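Local coordinates for zinc finger (CCCH type) motif-containing protein (Toxoplasma gondii, PDB 7NG2) that probably reads N6-methyladenosine in mRNA through the YTH domain described here, coupling recognition of the mark to mRNA polyadenylation, at residues 16-21 with 124-129; 57-62 with 141-146. All blocks are in the same frame, centred on the assembly; numbering follows the deposited sequence.

Overall arrangement
From the N terminus, strand 14-21 runs parallel to strand 55-62 in the central mixed sheet of this YTH domain. Contact 1 closes a loop of 102 residues, bringing 124-129 back to the first strand. Contact 2 closes one of 78 residues, setting helix 137-149 against strand 55-62. The segments alternate in sequence, so the two loops cross and neither nests in the other. Their centres lie about 10 Å apart. The strands join them directly: F17 O accepts a probable hydrogen bond from L59 N. Together the contacts tie a late turn and the last helix to the two neighbouring strands.

Contact 1: residues 16-21 with 124-129; sequences FFIIKS and LPLRKS
I18 meets S129 where strand 14-21 of the YTH-domain sheet faces the 3-10 turn at 126-128. The contact pins this turn, which follows strand 124-125, to the sheet's first strand. The I18 end methyl does most of the touching. CD1 lies 3.5 Å from S129 CB, so the fit is tight. The 3.0 Å between I18 CD1 and S129 OG is unusually short, and its exact value is doubtful. The branch methyl CG2 reaches S129 CB more loosely. CG1 is anti to the carbonyl carbon (chi1 -63°) and the chain then runs extended, which carries CD1 out to the serine. L126 adds an apolar partner: its CD1 sits 3.9 Å from I18 CD1.

S129 is fixed by its own turn. Its OG donates to L126 O at 2.6 Å. The C=O...OG angle is 134°, and OG lies 16° from the carbonyl plane. The same oxygen accepts S129 N, so two bonds from one residue grip it. The backbone bond from K128 N to P125 O tightens the turn one residue earlier.

K20 lies alongside, bent at chi2 and chi3. Its CD packs against S129 O, and its ammonium end gives a hydrogen bond to S61 OG on the neighbouring strand. Further out, L126 rests on L113. Backbone bonds between I18 and G132 and T133, with K20 N bonded to D131 OD1, hold the following loop to the strand. One water links the two segments: it accepts from K20 NZ at 2.8 Å and donates to both R127 O and S129 O.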
ATOM      1  N   PHE A  16      -0.222  -1.847  -8.437  1.00 12.55           N
ATOM      2  CA  PHE A  16       0.620  -1.784  -7.243  1.00 12.98           C
ATOM      3  C   PHE A  16       0.993  -0.336  -6.963  1.00 12.49           C
ATOM      4  O   PHE A  16       1.559   0.339  -7.834  1.00 13.96           O
ATOM      5  CB  PHE A  16       1.915  -2.571  -7.471  1.00 13.49           C
ATOM      6  CG  PHE A  16       1.723  -4.023  -7.817  1.00 13.08           C
ATOM      7  CD1 PHE A  16       1.510  -4.421  -9.129  1.00 13.96           C
ATOM      8  CD2 PHE A  16       1.784  -4.991  -6.832  1.00 13.26           C
ATOM      9  CE1 PHE A  16       1.361  -5.763  -9.447  1.00 14.25           C
ATOM     10  CE2 PHE A  16       1.635  -6.339  -7.148  1.00 14.34           C
ATOM     11  CZ  PHE A  16       1.411  -6.714  -8.462  1.00 14.49           C
ATOM     12  N   PHE A  17       0.695   0.137  -5.759  1.00 12.59           N
ATOM     13  CA  PHE A  17       0.953   1.527  -5.396  1.00 12.85           C
ATOM     14  C   PHE A  17       1.748   1.568  -4.103  1.00 12.17           C
ATOM     15  O   PHE A  17       1.466   0.816  -3.171  1.00 13.30           O
ATOM     16  CB  PHE A  17      -0.355   2.302  -5.183  1.00 13.32           C
ATOM     17  CG  PHE A  17      -1.195   2.392  -6.416  1.00 12.76           C
ATOM     18  CD1 PHE A  17      -2.119   1.398  -6.718  1.00 13.40           C
ATOM     19  CD2 PHE A  17      -1.058   3.460  -7.290  1.00 14.43           C
ATOM     20  CE1 PHE A  17      -2.900   1.467  -7.860  1.00 14.58           C
ATOM     21  CE2 PHE A  17      -1.838   3.532  -8.440  1.00 14.77           C
ATOM     22  CZ  PHE A  17      -2.762   2.530  -8.722  1.00 14.89           C
ATOM     23  N   ILE A  18       2.746   2.450  -4.050  1.00 12.59           N
ATOM     24  CA  ILE A  18       3.509   2.697  -2.826  1.00 13.12           C
ATOM     25  C   ILE A  18       2.753   3.709  -1.968  1.00 13.06           C
ATOM     26  O   ILE A  18       2.280   4.737  -2.463  1.00 14.73           O
ATOM     27  CB  ILE A  18       4.941   3.154  -3.162  1.00 15.98           C
ATOM     28  CG1 ILE A  18       5.651   2.004  -3.903  1.00 19.60           C
ATOM     29  CG2 ILE A  18       5.712   3.556  -1.896  1.00 16.54           C
ATOM     30  CD1 ILE A  18       6.997   2.312  -4.483  1.00 24.01           C
ATOM     31  N   ILE A  19       2.606   3.394  -0.686  1.00 12.90           N
ATOM     32  CA  ILE A  19       1.946   4.253   0.291  1.00 13.17           C
ATOM     33  C   ILE A  19       3.001   4.707   1.284  1.00 13.72           C
ATOM     34  O   ILE A  19       3.723   3.880   1.845  1.00 14.51           O
ATOM     35  CB  ILE A  19       0.845   3.473   1.026  1.00 14.76           C
ATOM     36  CG1 ILE A  19      -0.284   3.089   0.067  1.00 16.07           C
ATOM     37  CG2 ILE A  19       0.339   4.267   2.231  1.00 16.57           C
ATOM     38  CD1 ILE A  19      -1.057   4.275  -0.444  1.00 17.43           C
ATOM     39  N   LYS A  20       3.072   6.010   1.527  1.00 13.92           N
ATOM     40  CA  LYS A  20       3.971   6.560   2.531  1.00 14.60           C
ATOM     41  C   LYS A  20       3.169   6.964   3.764  1.00 16.98           C
ATOM     42  O   LYS A  20       2.011   7.368   3.668  1.00 19.56           O
ATOM     43  CB  LYS A  20       4.727   7.775   1.984  1.00 16.17           C
ATOM     44  CG  LYS A  20       5.619   7.493   0.775  1.00 15.73           C
ATOM     45  CD  LYS A  20       6.715   6.462   1.058  1.00 15.09           C
ATOM     46  CE  LYS A  20       7.756   7.030   2.010  1.00 15.60           C
ATOM     47  NZ  LYS A  20       8.939   6.113   2.096  1.00 15.29           N
ATOM     48  N   SER A  21       3.788   6.841   4.931  1.00 17.44           N
ATOM     49  CA  SER A  21       3.138   7.237   6.171  1.00 19.25           C
ATOM     50  C   SER A  21       4.114   8.048   7.001  1.00 19.33           C
ATOM     51  O   SER A  21       5.244   7.609   7.221  1.00 18.90           O
ATOM     52  CB  SER A  21       2.722   6.007   6.973  1.00 20.06           C
ATOM     53  OG  SER A  21       2.080   6.395   8.177  1.00 22.02           O
ATOM     54  N   LEU A 124      13.435   6.789 -11.357  1.00 35.62           N
ATOM     55  CA  LEU A 124      13.983   7.187 -10.074  1.00 34.74           C
ATOM     56  C   LEU A 124      14.167   5.961  -9.183  1.00 33.85           C
ATOM     57  O   LEU A 124      13.469   4.955  -9.350  1.00 32.05           O
ATOM     58  CB  LEU A 124      13.037   8.164  -9.385  1.00 35.32           C
ATOM     59  CG  LEU A 124      13.089   9.607  -9.884  1.00 37.53           C
ATOM     60  CD1 LEU A 124      11.965  10.420  -9.263  1.00 39.86           C
ATOM     61  CD2 LEU A 124      14.441  10.232  -9.578  1.00 42.44           C
ATOM     62  N   PRO A 125      15.104   6.021  -8.238  1.00 31.16           N
ATOM     63  CA  PRO A 125      15.266   4.910  -7.297  1.00 28.92           C
ATOM     64  C   PRO A 125      13.981   4.682  -6.520  1.00 25.90           C
ATOM     65  O   PRO A 125      13.224   5.613  -6.245  1.00 24.60           O
ATOM     66  CB  PRO A 125      16.391   5.387  -6.369  1.00 32.70           C
ATOM     67  CG  PRO A 125      17.106   6.446  -7.140  1.00 35.58           C
ATOM     68  CD  PRO A 125      16.064   7.109  -7.979  1.00 34.69           C
ATOM     69  N   LEU A 126      13.742   3.416  -6.178  1.00 24.85           N
ATOM     70  CA  LEU A 126      12.560   3.048  -5.410  1.00 23.18           C
ATOM     71  C   LEU A 126      12.450   3.864  -4.130  1.00 21.88           C
ATOM     72  O   LEU A 126      11.345   4.227  -3.707  1.00 20.64           O
ATOM     73  CB  LEU A 126      12.673   1.570  -5.060  1.00 28.87           C
ATOM     74  CG  LEU A 126      11.420   0.751  -4.827  1.00 28.97           C
ATOM     75  CD1 LEU A 126      10.367   0.997  -5.904  1.00 26.85           C
ATOM     76  CD2 LEU A 126      11.837  -0.698  -4.799  1.00 28.20           C
ATOM     77  N   ARG A 127      13.586   4.190  -3.512  1.00 20.76           N
ATOM     78  CA  ARG A 127      13.557   4.951  -2.271  1.00 22.38           C
ATOM     79  C   ARG A 127      12.949   6.336  -2.450  1.00 20.65           C
ATOM     80  O   ARG A 127      12.476   6.921  -1.472  1.00 21.77           O
ATOM     81  CB  ARG A 127      14.970   5.061  -1.681  1.00 24.22           C
ATOM     82  CG  ARG A 127      15.898   5.991  -2.458  1.00 27.16           C
ATOM     83  CD  ARG A 127      17.220   6.262  -1.728  1.00 28.65           C
ATOM     84  NE  ARG A 127      18.129   7.053  -2.560  1.00 31.48           N
ATOM     85  CZ  ARG A 127      18.878   6.547  -3.535  1.00 31.71           C
ATOM     86  NH1 ARG A 127      18.845   5.246  -3.794  1.00 33.89           N
ATOM     87  NH2 ARG A 127      19.663   7.337  -4.255  1.00 36.18           N
ATOM     88  N   LYS A 128      12.946   6.879  -3.664  1.00 20.12           N
ATOM     89  CA  LYS A 128      12.389   8.205  -3.886  1.00 21.94           C
ATOM     90  C   LYS A 128      10.899   8.171  -4.201  1.00 19.85           C
ATOM     91  O   LYS A 128      10.328   9.207  -4.552  1.00 23.14           O
ATOM     92  CB  LYS A 128      13.179   8.960  -4.959  1.00 27.39           C
ATOM     93  CG  LYS A 128      14.665   9.098  -4.634  1.00 33.37           C
ATOM     94  CD  LYS A 128      15.236  10.415  -5.143  1.00 42.67           C
ATOM     95  CE  LYS A 128      14.729  11.594  -4.323  1.00 50.21           C
ATOM     96  NZ  LYS A 128      15.510  11.785  -3.067  1.00 52.16           N
ATOM     97  N   SER A 129      10.258   7.014  -4.048  1.00 17.62           N
ATOM     98  CA  SER A 129       8.821   6.919  -4.253  1.00 17.00           C
ATOM     99  C   SER A 129       8.085   7.855  -3.308  1.00 17.09           C
ATOM    100  O   SER A 129       8.390   7.927  -2.117  1.00 19.80           O
ATOM    101  CB  SER A 129       8.354   5.493  -3.971  1.00 18.47           C
ATOM    102  OG  SER A 129       8.992   4.567  -4.827  1.00 21.66           O
TER
HETATM  103  O   HOH W   1       9.968   6.258  -0.493  1.00 19.57           O

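Contact 2: residues 57-62 with 141-146; sequences LLLFSA and SLLCTW
L59 reaches from strand 55-62 to helix 137-149 and meets L143 and C144 there. Its two methyls spread to separate partners. CD2 goes to L143, lying 3.8 Å from L143 CD1 and 3.9 Å from L143 CB. CD1 turns to the cysteine, 4.0 Å from C144 SG. The chi1 of -75° places CG anti to the carbonyl carbon, and chi2 of 60° fans the methyls along the helix surface.

L59 and L143 cross at about a right angle. L143 is extended out to CD1, and its CD1 and CB both bear on the L59 CD2 methyl. C144 offers only its sulfur. No hydrogen bond joins the two segments, so this is an apolar contact. The helix keeps its own backbone bonds, such as T145 N to S141 O at 2.9 Å.

Neighbours extend the same layer: L143 also rests on L113, C144 on F16 and F71, and L59 on F68. The strand's other face carries F60 with W36 and W102. A helix laid on a mixed sheet through a strand leucine in this way belongs to the alpha/beta core of the YTH domain.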
ATOM      1  N   LEU A  57      -2.949  -3.496  -4.915  1.00 12.49           N
ATOM      2  CA  LEU A  57      -2.005  -3.749  -3.838  1.00 12.46           C
ATOM      3  C   LEU A  57      -1.355  -2.449  -3.389  1.00 12.36           C
ATOM      4  O   LEU A  57      -0.998  -1.600  -4.217  1.00 13.19           O
ATOM      5  CB  LEU A  57      -0.919  -4.733  -4.280  1.00 14.15           C
ATOM      6  CG  LEU A  57      -1.322  -6.193  -4.515  1.00 17.37           C
ATOM      7  CD1 LEU A  57      -2.192  -6.730  -3.385  1.00 20.61           C
ATOM      8  CD2 LEU A  57      -1.992  -6.408  -5.861  1.00 18.97           C
ATOM      9  N   LEU A  58      -1.267  -2.292  -2.072  1.00 13.20           N
ATOM     10  CA  LEU A  58      -0.695  -1.118  -1.428  1.00 12.60           C
ATOM     11  C   LEU A  58       0.547  -1.568  -0.675  1.00 12.10           C
ATOM     12  O   LEU A  58       0.466  -2.438   0.192  1.00 13.09           O
ATOM     13  CB  LEU A  58      -1.710  -0.506  -0.468  1.00 13.27           C
ATOM     14  CG  LEU A  58      -3.072  -0.228  -1.106  1.00 16.20           C
ATOM     15  CD1 LEU A  58      -4.007   0.246  -0.027  1.00 19.38           C
ATOM     16  CD2 LEU A  58      -2.998   0.801  -2.227  1.00 17.12           C
ATOM     17  N   LEU A  59       1.687  -0.972  -1.007  1.00 11.80           N
ATOM     18  CA  LEU A  59       2.987  -1.365  -0.463  1.00 12.69           C
ATOM     19  C   LEU A  59       3.406  -0.262   0.500  1.00 12.11           C
ATOM     20  O   LEU A  59       3.692   0.862   0.070  1.00 12.89           O
ATOM     21  CB  LEU A  59       4.003  -1.518  -1.596  1.00 13.31           C
ATOM     22  CG  LEU A  59       3.883  -2.787  -2.468  1.00 15.14           C
ATOM     23  CD1 LEU A  59       2.534  -2.943  -3.190  1.00 17.05           C
ATOM     24  CD2 LEU A  59       5.036  -2.854  -3.471  1.00 17.21           C
ATOM     25  N   PHE A  60       3.418  -0.576   1.793  1.00 12.03           N
ATOM     26  CA  PHE A  60       3.530   0.451   2.827  1.00 12.61           C
ATOM     27  C   PHE A  60       4.981   0.728   3.188  1.00 12.83           C
ATOM     28  O   PHE A  60       5.747  -0.200   3.466  1.00 13.40           O
ATOM     29  CB  PHE A  60       2.776   0.009   4.072  1.00 13.39           C
ATOM     30  CG  PHE A  60       1.281   0.101   3.934  1.00 14.14           C
ATOM     31  CD1 PHE A  60       0.549  -0.958   3.416  1.00 15.64           C
ATOM     32  CD2 PHE A  60       0.603   1.252   4.318  1.00 16.60           C
ATOM     33  CE1 PHE A  60      -0.830  -0.888   3.296  1.00 17.39           C
ATOM     34  CE2 PHE A  60      -0.779   1.330   4.192  1.00 17.87           C
ATOM     35  CZ  PHE A  60      -1.489   0.261   3.674  1.00 18.12           C
ATOM     36  N   SER A  61       5.338   2.010   3.221  1.00 12.94           N
ATOM     37  CA  SER A  61       6.688   2.458   3.554  1.00 13.46           C
ATOM     38  C   SER A  61       6.600   3.708   4.424  1.00 14.22           C
ATOM     39  O   SER A  61       6.287   4.798   3.934  1.00 15.19           O
ATOM     40  CB  SER A  61       7.470   2.742   2.273  1.00 14.19           C
ATOM     41  OG  SER A  61       8.716   3.337   2.585  1.00 16.42           O
ATOM     42  N   ALA A  62       6.895   3.562   5.709  1.00 15.18           N
ATOM     43  CA  ALA A  62       6.902   4.722   6.586  1.00 15.89           C
ATOM     44  C   ALA A  62       8.033   5.672   6.204  1.00 16.12           C
ATOM     45  O   ALA A  62       9.115   5.247   5.790  1.00 17.57           O
ATOM     46  CB  ALA A  62       7.074   4.272   8.036  1.00 20.32           C
ATOM     47  N   SER A 141       4.916  -7.124  -8.595  0.71 15.28           N
ATOM     48  CA  SER A 141       4.748  -8.528  -8.251  0.71 15.45           C
ATOM     49  C   SER A 141       5.975  -9.060  -7.519  0.71 14.70           C
ATOM     50  O   SER A 141       5.851  -9.778  -6.521  0.71 14.44           O
ATOM     51  CB  SER A 141       4.474  -9.332  -9.523  0.71 16.68           C
ATOM     52  OG  SER A 141       4.434 -10.718  -9.248  0.71 18.61           O
ATOM     53  N   LEU A 142       7.169  -8.705  -7.995  1.00 15.52           N
ATOM     54  CA  LEU A 142       8.392  -9.174  -7.356  1.00 15.60           C
ATOM     55  C   LEU A 142       8.569  -8.580  -5.964  1.00 13.13           C
ATOM     56  O   LEU A 142       8.985  -9.286  -5.040  1.00 13.61           O
ATOM     57  CB  LEU A 142       9.591  -8.867  -8.249  1.00 16.69           C
ATOM     58  CG  LEU A 142       9.746  -9.879  -9.392  1.00 19.90           C
ATOM     59  CD1 LEU A 142      10.852  -9.461 -10.336  1.00 24.75           C
ATOM     60  CD2 LEU A 142      10.005 -11.263  -8.823  1.00 22.87           C
ATOM     61  N   LEU A 143       8.237  -7.299  -5.781  1.00 13.47           N
ATOM     62  CA  LEU A 143       8.329  -6.716  -4.446  1.00 14.04           C
ATOM     63  C   LEU A 143       7.422  -7.447  -3.473  1.00 12.78           C
ATOM     64  O   LEU A 143       7.814  -7.756  -2.343  1.00 13.55           O
ATOM     65  CB  LEU A 143       7.972  -5.229  -4.483  1.00 13.86           C
ATOM     66  CG  LEU A 143       8.940  -4.310  -5.233  1.00 15.62           C
ATOM     67  CD1 LEU A 143       8.375  -2.905  -5.292  1.00 15.59           C
ATOM     68  CD2 LEU A 143      10.304  -4.294  -4.574  1.00 17.56           C
ATOM     69  N   CYS A 144       6.219  -7.797  -3.918  1.00 13.29           N
ATOM     70  CA  CYS A 144       5.295  -8.502  -3.039  1.00 14.19           C
ATOM     71  C   CYS A 144       5.780  -9.935  -2.792  1.00 13.16           C
ATOM     72  O   CYS A 144       5.704 -10.435  -1.665  1.00 15.07           O
ATOM     73  CB  CYS A 144       3.901  -8.468  -3.664  1.00 15.13           C
ATOM     74  SG  CYS A 144       3.124  -6.839  -3.534  1.00 16.22           S
ATOM     75  N   THR A 145       6.341 -10.589  -3.820  1.00 13.82           N
ATOM     76  CA  THR A 145       6.926 -11.920  -3.630  1.00 14.60           C
ATOM     77  C   THR A 145       8.076 -11.880  -2.630  1.00 13.44           C
ATOM     78  O   THR A 145       8.130 -12.680  -1.686  1.00 14.18           O
ATOM     79  CB  THR A 145       7.402 -12.490  -4.967  1.00 16.00           C
ATOM     80  OG1 THR A 145       6.268 -12.718  -5.809  1.00 16.92           O
ATOM     81  CG2 THR A 145       8.158 -13.814  -4.748  1.00 16.82           C
ATOM     82  N   TRP A 146       9.003 -10.938  -2.812  1.00 13.80           N
ATOM     83  CA  TRP A 146      10.149 -10.856  -1.910  1.00 14.15           C
ATOM     84  C   TRP A 146       9.717 -10.532  -0.481  1.00 13.38           C
ATOM     85  O   TRP A 146      10.259 -11.094   0.479  1.00 16.02           O
ATOM     86  CB  TRP A 146      11.172  -9.851  -2.434  1.00 14.50           C
ATOM     87  CG  TRP A 146      11.825 -10.315  -3.700  1.00 14.32           C
ATOM     88  CD1 TRP A 146      12.151 -11.609  -4.041  1.00 15.43           C
ATOM     89  CD2 TRP A 146      12.238  -9.499  -4.803  1.00 15.44           C
ATOM     90  NE1 TRP A 146      12.740 -11.637  -5.285  1.00 17.40           N
ATOM     91  CE2 TRP A 146      12.803 -10.357  -5.773  1.00 16.76           C
ATOM     92  CE3 TRP A 146      12.177  -8.125  -5.070  1.00 16.15           C
ATOM     93  CZ2 TRP A 146      13.309  -9.886  -6.981  1.00 18.80           C
ATOM     94  CZ3 TRP A 146      12.683  -7.661  -6.274  1.00 18.58           C
ATOM     95  CH2 TRP A 146      13.237  -8.538  -7.215  1.00 20.13           C
TER